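Local coordinates for protein pyoverdine synthetase F (Pseudomonas aeruginosa PAO1, PDB 6CUL) that is an alpha/beta protein, built round a mixed beta sheet flanked by helices, that binds an elongated ligand in a pocket, at residues 54-58 against 94-99; 63-69 against 109-113; 124-128 against 150-155; 237-241 against 254-259. All blocks are in the same frame, centred on the assembly; numbering follows the deposited sequence.

Contact 1: residues 54-58 against 94-99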
# COMPACT_ATOMS: atom_id res chain seq x y z
N GLU A 54 -3.63 -11.61 13.96
CA GLU A 54 -4.20 -12.56 13.07
C GLU A 54 -4.70 -11.75 11.91
O GLU A 54 -5.47 -10.85 12.13
CB GLU A 54 -5.33 -13.33 13.67
CG GLU A 54 -5.63 -14.55 12.85
CD GLU A 54 -6.92 -15.17 13.20
OE1 GLU A 54 -7.53 -14.75 14.10
OE2 GLU A 54 -7.31 -16.07 12.58
N LEU A 55 -4.29 -12.03 10.69
CA LEU A 55 -4.79 -11.24 9.61
C LEU A 55 -6.24 -11.73 9.39
O LEU A 55 -6.50 -12.90 9.19
CB LEU A 55 -3.91 -11.42 8.40
CG LEU A 55 -4.38 -10.80 7.10
CD1 LEU A 55 -4.33 -9.31 7.11
CD2 LEU A 55 -3.59 -11.36 5.95
N VAL A 56 -7.20 -10.83 9.45
CA VAL A 56 -8.57 -11.29 9.34
C VAL A 56 -9.23 -11.09 8.01
O VAL A 56 -9.89 -11.95 7.56
CB VAL A 56 -9.42 -10.84 10.53
CG1 VAL A 56 -8.87 -11.42 11.79
CG2 VAL A 56 -9.51 -9.35 10.61
N GLY A 57 -9.03 -9.98 7.36
CA GLY A 57 -9.61 -9.80 6.07
C GLY A 57 -8.71 -9.08 5.13
O GLY A 57 -7.96 -8.27 5.53
N VAL A 58 -8.81 -9.37 3.86
CA VAL A 58 -7.97 -8.70 2.88
C VAL A 58 -8.88 -8.00 1.88
O VAL A 58 -9.15 -8.49 0.83
CB VAL A 58 -6.98 -9.65 2.13
CG1 VAL A 58 -6.18 -8.90 1.11
CG2 VAL A 58 -6.03 -10.36 3.08
N VAL A 94 -1.71 -18.15 4.82
CA VAL A 94 -1.33 -17.28 5.91
C VAL A 94 -1.84 -17.90 7.17
O VAL A 94 -3.03 -18.03 7.28
CB VAL A 94 -1.95 -15.88 5.84
CG1 VAL A 94 -3.44 -15.95 5.60
CG2 VAL A 94 -1.67 -15.11 7.11
N GLN A 95 -0.96 -18.26 8.10
CA GLN A 95 -1.35 -18.83 9.37
C GLN A 95 -2.31 -19.96 9.20
O GLN A 95 -3.37 -19.92 9.75
CB GLN A 95 -1.95 -17.78 10.30
CG GLN A 95 -2.06 -18.27 11.74
CD GLN A 95 -3.41 -18.84 12.12
OE1 GLN A 95 -4.34 -18.86 11.34
NE2 GLN A 95 -3.49 -19.37 13.33
N GLY A 96 -2.00 -20.92 8.37
CA GLY A 96 -2.96 -21.98 8.17
C GLY A 96 -4.33 -21.56 7.67
O GLY A 96 -5.29 -22.08 8.13
N LYS A 97 -4.40 -20.57 6.78
CA LYS A 97 -5.61 -20.12 6.16
C LYS A 97 -5.17 -19.87 4.73
O LYS A 97 -4.13 -19.28 4.51
CB LYS A 97 -6.11 -18.79 6.71
CG LYS A 97 -6.34 -18.67 8.19
CD LYS A 97 -6.96 -17.31 8.50
CE LYS A 97 -7.03 -16.99 9.98
NZ LYS A 97 -7.92 -15.86 10.27
N THR A 98 -5.95 -20.29 3.75
CA THR A 98 -5.66 -20.06 2.36
C THR A 98 -5.73 -18.56 2.21
O THR A 98 -6.68 -18.01 2.59
CB THR A 98 -6.73 -20.72 1.50
OG1 THR A 98 -6.78 -22.10 1.75
CG2 THR A 98 -6.48 -20.53 0.13
N LEU A 99 -4.72 -17.91 1.67
CA LEU A 99 -4.75 -16.46 1.59
C LEU A 99 -5.86 -15.91 0.74
O LEU A 99 -6.45 -14.92 1.11
CB LEU A 99 -3.42 -15.87 1.18
CG LEU A 99 -3.41 -14.41 0.92
CD1 LEU A 99 -3.20 -13.56 2.14
CD2 LEU A 99 -2.28 -14.13 0.03
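Leu55 and Val94 face each other with CA atoms 7.9 Å apart, and the CA atoms of Val58 and Leu99 are 8.5 Å apart, so the doubled-back loop 94-99 lies beside strand segment 54-58 at side-chain distance. The loop reverses between Val94 and Lys97: Val94 N donates to Lys97 O, a weaker bond returns from Lys97 N to Val94 O, and Gln95 and Gly96 at the bend both have positive phi. That reversal points Lys97 at the strand. Its CG lies anti to the carbonyl carbon (chi1 -55°) and the chain is extended from there on, which carries the ammonium across the Glu54 side chain at about a right angle. Lys97 NZ forms a salt bridge with Glu54 OE2, modelled so short that the exact place of the oxygen is doubtful. The same nitrogen makes a weak bond of 3.5 Å to Leu55 O. Deeper in, methyl groups take over. Leu55 CD2 sits 4.4 Å from Val94 CG2, and Leu99 CD1 receives both Leu55 CD2 and Val58 CG2. Helix 36-46 packs on Leu55, Val58 and Leu99 through Leu44, Leu37 and Val41, whereas Val94 meets Leu102. The chemistry is therefore split in two: a partly exposed ion pair, its lysine also turned to a strand carbonyl, and a loosely spaced aliphatic layer within.

Contact 2: residues 63-69 against 109-113. With FGD (N-(4-{[(2-amino-4-oxo-1,4-dihydroquinazolin-6-yl)methyl]amino}benzene-1-carbonyl)-D-glutamic acid), chain I; CIT (citric acid), chain J.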
# COMPACT_ATOMS: atom_id res chain seq x y z
N ASP A 63 -13.68 -2.32 -8.65
CA ASP A 63 -14.92 -2.88 -9.10
C ASP A 63 -14.91 -3.33 -10.55
O ASP A 63 -14.56 -2.60 -11.39
CB ASP A 63 -16.13 -1.98 -8.81
CG ASP A 63 -17.41 -2.58 -9.30
OD1 ASP A 63 -18.01 -3.49 -8.72
OD2 ASP A 63 -17.72 -2.22 -10.39
N ALA A 64 -15.33 -4.53 -10.78
CA ALA A 64 -15.36 -5.08 -12.08
C ALA A 64 -16.24 -4.31 -13.07
O ALA A 64 -15.98 -4.34 -14.22
CB ALA A 64 -15.73 -6.53 -12.02
N GLU A 65 -17.19 -3.55 -12.60
CA GLU A 65 -17.97 -2.77 -13.49
C GLU A 65 -17.34 -1.46 -13.88
O GLU A 65 -18.06 -0.63 -14.31
CB GLU A 65 -19.30 -2.48 -12.90
CG GLU A 65 -20.19 -3.65 -12.77
CD GLU A 65 -20.86 -4.07 -14.05
OE1 GLU A 65 -20.78 -3.36 -15.04
OE2 GLU A 65 -21.47 -5.13 -14.03
N LEU A 66 -16.09 -1.24 -13.64
CA LEU A 66 -15.52 -0.00 -14.06
C LEU A 66 -14.56 -0.43 -15.12
O LEU A 66 -13.69 -1.16 -14.84
CB LEU A 66 -14.84 0.70 -12.94
CG LEU A 66 -15.60 1.84 -12.32
CD1 LEU A 66 -14.65 2.57 -11.42
CD2 LEU A 66 -16.14 2.79 -13.30
N PRO A 67 -14.77 0.01 -16.34
CA PRO A 67 -13.89 -0.46 -17.39
C PRO A 67 -12.42 -0.05 -17.16
O PRO A 67 -11.59 -0.81 -17.56
CB PRO A 67 -14.55 0.07 -18.64
CG PRO A 67 -15.93 0.35 -18.26
CD PRO A 67 -15.85 0.83 -16.88
N ARG A 68 -12.15 1.13 -16.60
CA ARG A 68 -10.82 1.56 -16.24
C ARG A 68 -10.24 0.67 -15.11
O ARG A 68 -9.12 0.40 -15.10
CB ARG A 68 -10.74 3.04 -15.91
CG ARG A 68 -11.33 3.45 -14.58
CD ARG A 68 -11.37 4.91 -14.39
NE ARG A 68 -11.94 5.23 -13.15
CZ ARG A 68 -13.18 5.56 -12.97
NH1 ARG A 68 -14.03 5.64 -13.94
NH2 ARG A 68 -13.55 5.85 -11.79
N ASP A 69 -11.06 0.30 -14.17
CA ASP A 69 -10.65 -0.66 -13.19
C ASP A 69 -10.35 -2.01 -13.90
O ASP A 69 -9.55 -2.72 -13.46
CB ASP A 69 -11.67 -0.83 -12.03
CG ASP A 69 -11.43 0.12 -10.90
OD1 ASP A 69 -10.74 1.00 -11.14
OD2 ASP A 69 -11.96 -0.01 -9.82
N THR A 109 -17.62 1.88 -5.87
CA THR A 109 -18.52 2.01 -7.00
C THR A 109 -18.93 3.45 -7.30
O THR A 109 -19.01 3.82 -8.41
CB THR A 109 -19.74 1.23 -6.73
OG1 THR A 109 -20.19 1.53 -5.42
CG2 THR A 109 -19.39 -0.13 -6.83
N TYR A 110 -18.94 4.27 -6.29
CA TYR A 110 -19.23 5.65 -6.36
C TYR A 110 -18.35 6.30 -7.36
O TYR A 110 -18.73 7.29 -7.85
CB TYR A 110 -19.02 6.30 -4.99
CG TYR A 110 -17.58 6.56 -4.56
CD1 TYR A 110 -16.91 7.65 -5.02
CD2 TYR A 110 -16.94 5.73 -3.67
CE1 TYR A 110 -15.65 7.90 -4.64
CE2 TYR A 110 -15.66 5.97 -3.27
CZ TYR A 110 -15.02 7.07 -3.77
OH TYR A 110 -13.74 7.36 -3.46
N ARG A 111 -17.22 5.74 -7.67
CA ARG A 111 -16.36 6.26 -8.70
C ARG A 111 -16.98 6.23 -10.12
O ARG A 111 -16.54 6.94 -10.92
CB ARG A 111 -15.00 5.60 -8.64
CG ARG A 111 -14.10 6.02 -7.52
CD ARG A 111 -12.80 5.30 -7.55
NE ARG A 111 -12.95 3.88 -7.53
CZ ARG A 111 -12.47 3.03 -8.40
NH1 ARG A 111 -11.79 3.42 -9.39
NH2 ARG A 111 -12.67 1.78 -8.23
N ARG A 112 -18.02 5.46 -10.35
CA ARG A 112 -18.72 5.40 -11.61
C ARG A 112 -19.30 6.76 -11.92
O ARG A 112 -19.27 7.16 -12.99
CB ARG A 112 -19.84 4.37 -11.56
CG ARG A 112 -19.42 2.94 -11.34
CD ARG A 112 -20.56 2.01 -11.01
NE ARG A 112 -20.17 0.78 -10.37
CZ ARG A 112 -20.88 -0.33 -10.35
NH1 ARG A 112 -22.00 -0.41 -10.96
NH2 ARG A 112 -20.45 -1.35 -9.74
N TYR A 113 -19.85 7.42 -10.95
CA TYR A 113 -20.34 8.75 -11.12
C TYR A 113 -19.18 9.73 -11.20
O TYR A 113 -18.17 9.47 -10.67
CB TYR A 113 -21.16 9.14 -9.90
CG TYR A 113 -22.47 8.46 -9.77
CD1 TYR A 113 -23.53 8.85 -10.50
CD2 TYR A 113 -22.65 7.42 -8.88
CE1 TYR A 113 -24.75 8.22 -10.38
CE2 TYR A 113 -23.86 6.79 -8.76
CZ TYR A 113 -24.92 7.20 -9.51
OH TYR A 113 -26.12 6.60 -9.41
C13 FGD I . -5.69 3.17 -17.40
C15 FGD I . -7.18 1.88 -18.77
C17 FGD I . -5.04 0.98 -18.16
C20 FGD I . -1.85 -1.12 -17.96
C21 FGD I . -0.53 -1.01 -18.38
C22 FGD I . 0.26 -2.17 -18.57
C24 FGD I . -1.64 -3.53 -17.90
C02 FGD I . -9.86 6.16 -19.97
C04 FGD I . -10.09 5.20 -18.81
C05 FGD I . -11.50 4.61 -18.83
C06 FGD I . -11.85 4.00 -20.19
C07 FGD I . -11.32 2.58 -20.35
C11 FGD I . -7.94 4.17 -18.00
C12 FGD I . -6.90 3.03 -18.06
C14 FGD I . -4.76 2.14 -17.45
C16 FGD I . -6.25 0.85 -18.82
C19 FGD I . -2.70 0.14 -17.76
C23 FGD I . -0.29 -3.42 -18.33
C25 FGD I . -2.41 -2.39 -17.72
C27 FGD I . 1.93 -4.53 -18.98
C30 FGD I . 1.71 -2.05 -19.03
N10 FGD I . -9.11 4.12 -18.86
N18 FGD I . -4.06 -0.09 -18.21
N26 FGD I . 0.54 -4.64 -18.53
N28 FGD I . 2.80 -5.69 -19.00
N29 FGD I . 2.50 -3.22 -19.22
O01 FGD I . -9.71 7.39 -19.75
O03 FGD I . -9.81 5.73 -21.15
O08 FGD I . -11.60 1.70 -19.49
O09 FGD I . -10.59 2.29 -21.33
O31 FGD I . 2.18 -0.98 -19.24
O32 FGD I . -7.78 5.08 -17.26
C1 CIT J . -7.61 9.20 -9.00
O1 CIT J . -7.61 9.88 -7.95
O2 CIT J . -6.52 8.85 -9.51
C2 CIT J . -8.92 8.81 -9.64
C3 CIT J . -9.13 7.29 -9.74
O7 CIT J . -8.28 6.88 -10.84
C4 CIT J . -8.73 6.49 -8.51
C5 CIT J . -8.82 4.98 -8.75
O3 CIT J . -9.36 4.26 -7.90
O4 CIT J . -8.37 4.42 -9.78
C6 CIT J . -10.62 7.06 -10.00
O5 CIT J . -11.45 7.93 -9.66
O6 CIT J . -11.05 6.02 -10.55
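Arg111 meets Leu66, Arg68 and Asp69 along its length. Its CB lies 3.5 Å from Arg68 NH2, and CG rests over the rim of the Tyr110 ring, on one face. CD passes 3.5 Å from O6 of a citric acid molecule, probably from the crystallisation liquor, and a bend at chi3 (-56°) then turns the guanidinium toward helix 67-72. NE is held by Ser108 OG. Leu66 CD1 lies over one face of the flat group and citrate O3 over the opposite one, while the nitrogens work at the edge. NH1 donates to citrate O6 at 2.9 Å and, almost in its own plane, to Asp69 OD1 at 3.2 Å, on the syn side but tilted out of the carboxylate plane. NH2 makes a very short salt bridge of 2.5 Å to Asp69 OD2, whose anti lone pair takes Asp63 N. Beside this, Arg112 NH2 forms a salt bridge with Asp63 OD2 at 2.9 Å, with Glu65 CB over a guanidinium face; Asp63 OD2 also accepts Glu65 N, closing an Asx turn. Arg68 and Arg111 converge on one citrate oxygen and Arg13 also bonds the citrate, consistent with an anion-binding pocket. Both segments supply residues to pockets of N-(4-{[(2-amino-4-oxo-1,4-dihydroquinazolin-6-yl)methyl]amino}benzene-1-carbonyl)-D-glutamic acid: Thr109, Tyr110, Arg112 and Tyr113 from 109-113, Pro67 and Arg68 from 63-69, with Arg68 N 3.0 Å from ligand O08.

Contact 3: residues 124-128 against 150-155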
# COMPACT_ATOMS: atom_id res chain seq x y z
N LYS A 124 -19.27 7.82 -1.89
CA LYS A 124 -18.03 7.74 -1.18
C LYS A 124 -18.29 7.59 0.30
O LYS A 124 -17.70 6.76 0.90
CB LYS A 124 -17.21 8.99 -1.41
CG LYS A 124 -15.77 8.91 -0.96
CD LYS A 124 -14.99 10.11 -1.46
CE LYS A 124 -13.53 10.13 -1.12
NZ LYS A 124 -13.44 10.43 0.27
N SER A 125 -19.19 8.36 0.85
CA SER A 125 -19.50 8.21 2.23
C SER A 125 -20.02 6.83 2.51
O SER A 125 -19.60 6.25 3.45
CB SER A 125 -20.51 9.24 2.71
OG SER A 125 -21.05 8.94 3.98
N ASP A 126 -20.91 6.30 1.72
CA ASP A 126 -21.41 4.96 1.99
C ASP A 126 -20.33 3.86 1.91
O ASP A 126 -20.44 2.89 2.58
CB ASP A 126 -22.62 4.67 1.11
CG ASP A 126 -23.36 3.46 1.52
OD1 ASP A 126 -24.14 3.52 2.42
OD2 ASP A 126 -23.22 2.45 0.91
N PHE A 127 -19.37 4.01 1.01
CA PHE A 127 -18.24 3.12 0.89
C PHE A 127 -17.39 3.18 2.14
O PHE A 127 -17.03 2.18 2.68
CB PHE A 127 -17.42 3.50 -0.28
CG PHE A 127 -16.01 3.07 -0.19
CD1 PHE A 127 -15.65 1.78 -0.36
CD2 PHE A 127 -15.02 3.99 0.05
CE1 PHE A 127 -14.36 1.40 -0.32
CE2 PHE A 127 -13.72 3.61 0.09
CZ PHE A 127 -13.39 2.30 -0.09
N GLU A 128 -17.10 4.37 2.61
CA GLU A 128 -16.45 4.49 3.87
C GLU A 128 -17.38 3.90 4.91
O GLU A 128 -16.92 3.23 5.79
CB GLU A 128 -16.16 5.93 4.24
CG GLU A 128 -15.43 6.71 3.20
CD GLU A 128 -14.58 7.80 3.76
OE1 GLU A 128 -13.79 7.51 4.63
OE2 GLU A 128 -14.66 8.94 3.34
N VAL A 150 -8.55 5.19 -2.59
CA VAL A 150 -9.54 6.05 -2.05
C VAL A 150 -8.90 6.76 -0.89
O VAL A 150 -8.13 6.19 -0.19
CB VAL A 150 -10.75 5.22 -1.63
CG1 VAL A 150 -11.78 6.02 -0.89
CG2 VAL A 150 -11.39 4.59 -2.82
N ILE A 151 -9.27 8.01 -0.65
CA ILE A 151 -8.73 8.79 0.42
C ILE A 151 -9.70 8.76 1.51
O ILE A 151 -10.75 9.24 1.33
CB ILE A 151 -8.69 10.25 0.05
CG1 ILE A 151 -8.00 10.45 -1.27
CG2 ILE A 151 -8.06 11.00 1.18
CD1 ILE A 151 -6.80 9.58 -1.53
N LEU A 152 -9.32 8.27 2.65
CA LEU A 152 -10.28 8.19 3.70
C LEU A 152 -10.38 9.45 4.51
O LEU A 152 -9.49 9.79 5.15
CB LEU A 152 -9.92 7.00 4.58
CG LEU A 152 -10.17 5.64 3.96
CD1 LEU A 152 -8.94 5.14 3.25
CD2 LEU A 152 -10.63 4.66 4.98
N ASP A 153 -11.43 10.21 4.39
CA ASP A 153 -11.62 11.38 5.22
C ASP A 153 -12.65 11.17 6.31
O ASP A 153 -12.56 11.84 7.30
CB ASP A 153 -11.99 12.65 4.42
CG ASP A 153 -13.35 12.59 3.81
OD1 ASP A 153 -13.86 11.50 3.85
OD2 ASP A 153 -13.90 13.53 3.28
N GLU A 154 -13.64 10.34 6.06
CA GLU A 154 -14.66 10.06 7.02
C GLU A 154 -14.40 8.92 7.96
O GLU A 154 -14.80 8.99 9.08
CB GLU A 154 -16.00 9.85 6.35
CG GLU A 154 -16.61 11.13 5.86
CD GLU A 154 -17.91 10.89 5.18
OE1 GLU A 154 -18.49 9.84 5.48
OE2 GLU A 154 -18.33 11.72 4.39
N LEU A 155 -13.74 7.88 7.49
CA LEU A 155 -13.38 6.78 8.37
C LEU A 155 -12.43 7.20 9.47
O LEU A 155 -12.42 6.60 10.48
CB LEU A 155 -12.84 5.56 7.64
CG LEU A 155 -13.02 4.21 8.34
CD1 LEU A 155 -14.45 3.75 8.30
CD2 LEU A 155 -12.16 3.11 7.76
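Two acidic side chains bring their oxygens unusually close in this contact: Glu128 OE2 lies 2.7 Å from Asp153 OD1, although both are acceptors. The side chains cross at about a right angle, yet their carboxylate planes are only 20° apart. So close an approach suggests that a proton may be shared or that the ionisation of one group is shifted. Lys124 would ease the repulsion, since its ammonium forms long salt bridges with both, 3.6 Å from NZ to Glu128 OE2 and 3.8 Å from NZ to Asp153 OD1. The last torsion of Lys124 bends an otherwise extended chain, and NZ thereby meets Ile151 O at 3.1 Å, nearly along the C=O axis (169°). Backbone N-H groups also support the glutamate. Leu155 N donates to Glu128 OE1 at 2.9 Å, approaching from above the carboxylate plane, and Glu154 N donates to Glu128 OE2 at 3.2 Å from the syn side, tilted out of that plane, with a weaker reach to OE1. One side chain of the helix thus takes hold of two successive peptide nitrogens of the loop. Further out, Ser125 OG gives its hydrogen to the syn lone pair of Glu154 OE1. At the other end the contact turns apolar: the Phe127 ring meets Val150 obliquely, with CE2 a tight 3.2 Å from CG1. The whole lies where helix 118-136 runs beside the loop that links strands 142-145 and 166-170. Leu152 and Leu155 continue along that helix to Leu131 and His132, Phe127 reaches Val106, and Val150 extends to Asp61 and Tyr110.

Contact 4: residues 237-241 against 254-259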
# COMPACT_ATOMS: atom_id res chain seq x y z
N VAL A 237 11.58 4.02 8.76
CA VAL A 237 12.79 3.43 8.26
C VAL A 237 13.28 4.20 7.05
O VAL A 237 12.52 4.66 6.33
CB VAL A 237 12.65 1.92 7.96
CG1 VAL A 237 13.93 1.27 7.46
CG2 VAL A 237 12.26 1.19 9.19
N LEU A 238 14.58 4.30 6.92
CA LEU A 238 15.20 4.99 5.87
C LEU A 238 16.45 4.33 5.52
O LEU A 238 17.47 4.80 5.80
CB LEU A 238 15.46 6.43 6.30
CG LEU A 238 16.15 7.33 5.33
CD1 LEU A 238 15.40 7.54 4.05
CD2 LEU A 238 16.56 8.65 5.95
N LYS A 239 16.36 3.21 4.88
CA LYS A 239 17.52 2.44 4.50
C LYS A 239 17.73 2.14 3.00
O LYS A 239 18.39 1.21 2.67
CB LYS A 239 17.46 1.16 5.29
CG LYS A 239 17.50 1.41 6.73
CD LYS A 239 17.67 0.19 7.51
CE LYS A 239 17.81 0.48 8.98
NZ LYS A 239 16.58 0.85 9.70
N THR A 240 17.17 2.92 2.12
CA THR A 240 17.28 2.65 0.73
C THR A 240 18.19 3.64 0.00
O THR A 240 17.81 4.74 -0.21
CB THR A 240 15.89 2.68 0.11
OG1 THR A 240 14.96 2.09 0.99
CG2 THR A 240 15.89 1.93 -1.13
N GLU A 241 19.41 3.23 -0.33
CA GLU A 241 20.33 4.09 -1.03
C GLU A 241 19.79 4.25 -2.41
O GLU A 241 19.20 3.37 -2.95
CB GLU A 241 21.74 3.54 -1.03
CG GLU A 241 22.86 4.59 -1.00
CD GLU A 241 24.24 4.11 -1.44
OE1 GLU A 241 24.52 4.02 -2.62
OE2 GLU A 241 25.10 3.91 -0.62
N ASN A 254 13.94 -2.02 -4.13
CA ASN A 254 14.78 -1.78 -3.02
C ASN A 254 14.12 -1.11 -1.80
O ASN A 254 14.39 -1.48 -0.70
CB ASN A 254 15.92 -0.96 -3.47
CG ASN A 254 16.87 -1.74 -4.30
OD1 ASN A 254 16.78 -2.90 -4.41
ND2 ASN A 254 17.78 -1.07 -4.88
N ASN A 255 13.30 -0.12 -1.99
CA ASN A 255 12.60 0.46 -0.89
C ASN A 255 11.62 -0.57 -0.29
O ASN A 255 11.47 -0.59 0.87
CB ASN A 255 11.93 1.76 -1.25
CG ASN A 255 11.73 2.62 -0.06
OD1 ASN A 255 12.60 2.78 0.75
ND2 ASN A 255 10.57 3.16 0.07
N PHE A 256 10.96 -1.36 -1.11
CA PHE A 256 10.12 -2.41 -0.61
C PHE A 256 10.96 -3.36 0.15
O PHE A 256 10.55 -3.75 1.16
CB PHE A 256 9.56 -3.28 -1.69
CG PHE A 256 8.19 -2.97 -2.12
CD1 PHE A 256 7.65 -1.75 -1.95
CD2 PHE A 256 7.47 -3.92 -2.83
CE1 PHE A 256 6.39 -1.50 -2.43
CE2 PHE A 256 6.24 -3.67 -3.30
CZ PHE A 256 5.69 -2.48 -3.10
N ASN A 257 12.11 -3.80 -0.37
CA ASN A 257 13.00 -4.70 0.33
C ASN A 257 13.96 -4.07 1.41
O ASN A 257 14.24 -4.67 2.37
CB ASN A 257 13.64 -5.70 -0.66
CG ASN A 257 12.58 -6.58 -1.44
OD1 ASN A 257 12.38 -7.72 -1.16
ND2 ASN A 257 12.00 -6.04 -2.41
N ASN A 258 14.48 -2.86 1.20
CA ASN A 258 15.35 -2.20 2.18
C ASN A 258 14.68 -1.47 3.32
O ASN A 258 15.17 -1.44 4.37
CB ASN A 258 16.34 -1.24 1.52
CG ASN A 258 17.73 -1.82 1.38
OD1 ASN A 258 17.95 -2.96 1.66
ND2 ASN A 258 18.65 -1.00 0.97
N SER A 259 13.58 -0.83 3.07
CA SER A 259 12.91 -0.13 4.08
C SER A 259 11.45 -0.40 4.37
O SER A 259 11.06 -0.18 5.41
CB SER A 259 13.09 1.34 3.78
OG SER A 259 12.77 2.10 4.86
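Thr240 is gripped by the helix residues Asn254 and Asn255 through both branches of its side chain. The backbones lie close, with the axes of strand 237-241 and helix 254-259 approaching to 6.8 Å at an angle of 130° between their directions. Among the polar interactions, one hydrogen bond stands out: Thr240 OG1 donates to Asn255 OD1 at a very short 2.5 Å, the two side chains crossing at about a right angle. The amide is held at its other end too, because Asn255 ND2 binds Gly218 O on the neighbouring strand, and this should fix its rotation. A second amide, that of Asn258, brings ND2 to 2.8 Å from Lys239 O. Van der Waals contacts fill in around these groups. Thr240 (chi1 -39°) turns its methyl CG2 away from its own backbone N and onto the helix backbone, 3.4 Å from Asn255 N and 3.7 Å from Asn254 CB. Lys239 contributes its CB, 3.6 Å from Asn258 O, beyond which the chain takes no part. At the buried end Val237 CG1 packs 3.0 Å from Ser259 OG, a close fit, and Ser259 CB also touches Thr240 OG1 at 3.4 Å. Within the helix, the 256-259 portion widens to a pi-type turn. Val237 goes on to meet Ala263 and Glu266 further along the helix. Strand 233-241 is an outermost strand of the seven-stranded mixed sheet, paired antiparallel to 216-223, and helix 248-271 packs against this edge strand in an alpha/beta layering.

How the contacts relate
All four contacts are partly buried. Contacts 1 and 4 reach the same mixed sheet, their centres about 26 Å apart: contact 1 sets a loop against an inner strand through aliphatic groups and one salt bridge, whereas contact 4 packs a helix on an outermost strand with asparagine, serine and threonine. Leu55, Val58, Val94 and Leu99 are buried in contact 1, and Val237, Thr240, Asn255 and Ser259 in contact 4, while Gln95, Lys239 and Asn258 are exposed. Contacts 2 and 3 touch through Tyr110. Both are rich in charge: contact 2 gathers arginines round an anion, with Leu66 and Asp69 buried and Arg112 exposed; contact 3 gathers acids round a lysine, with Glu128 buried and Asp153 exposed.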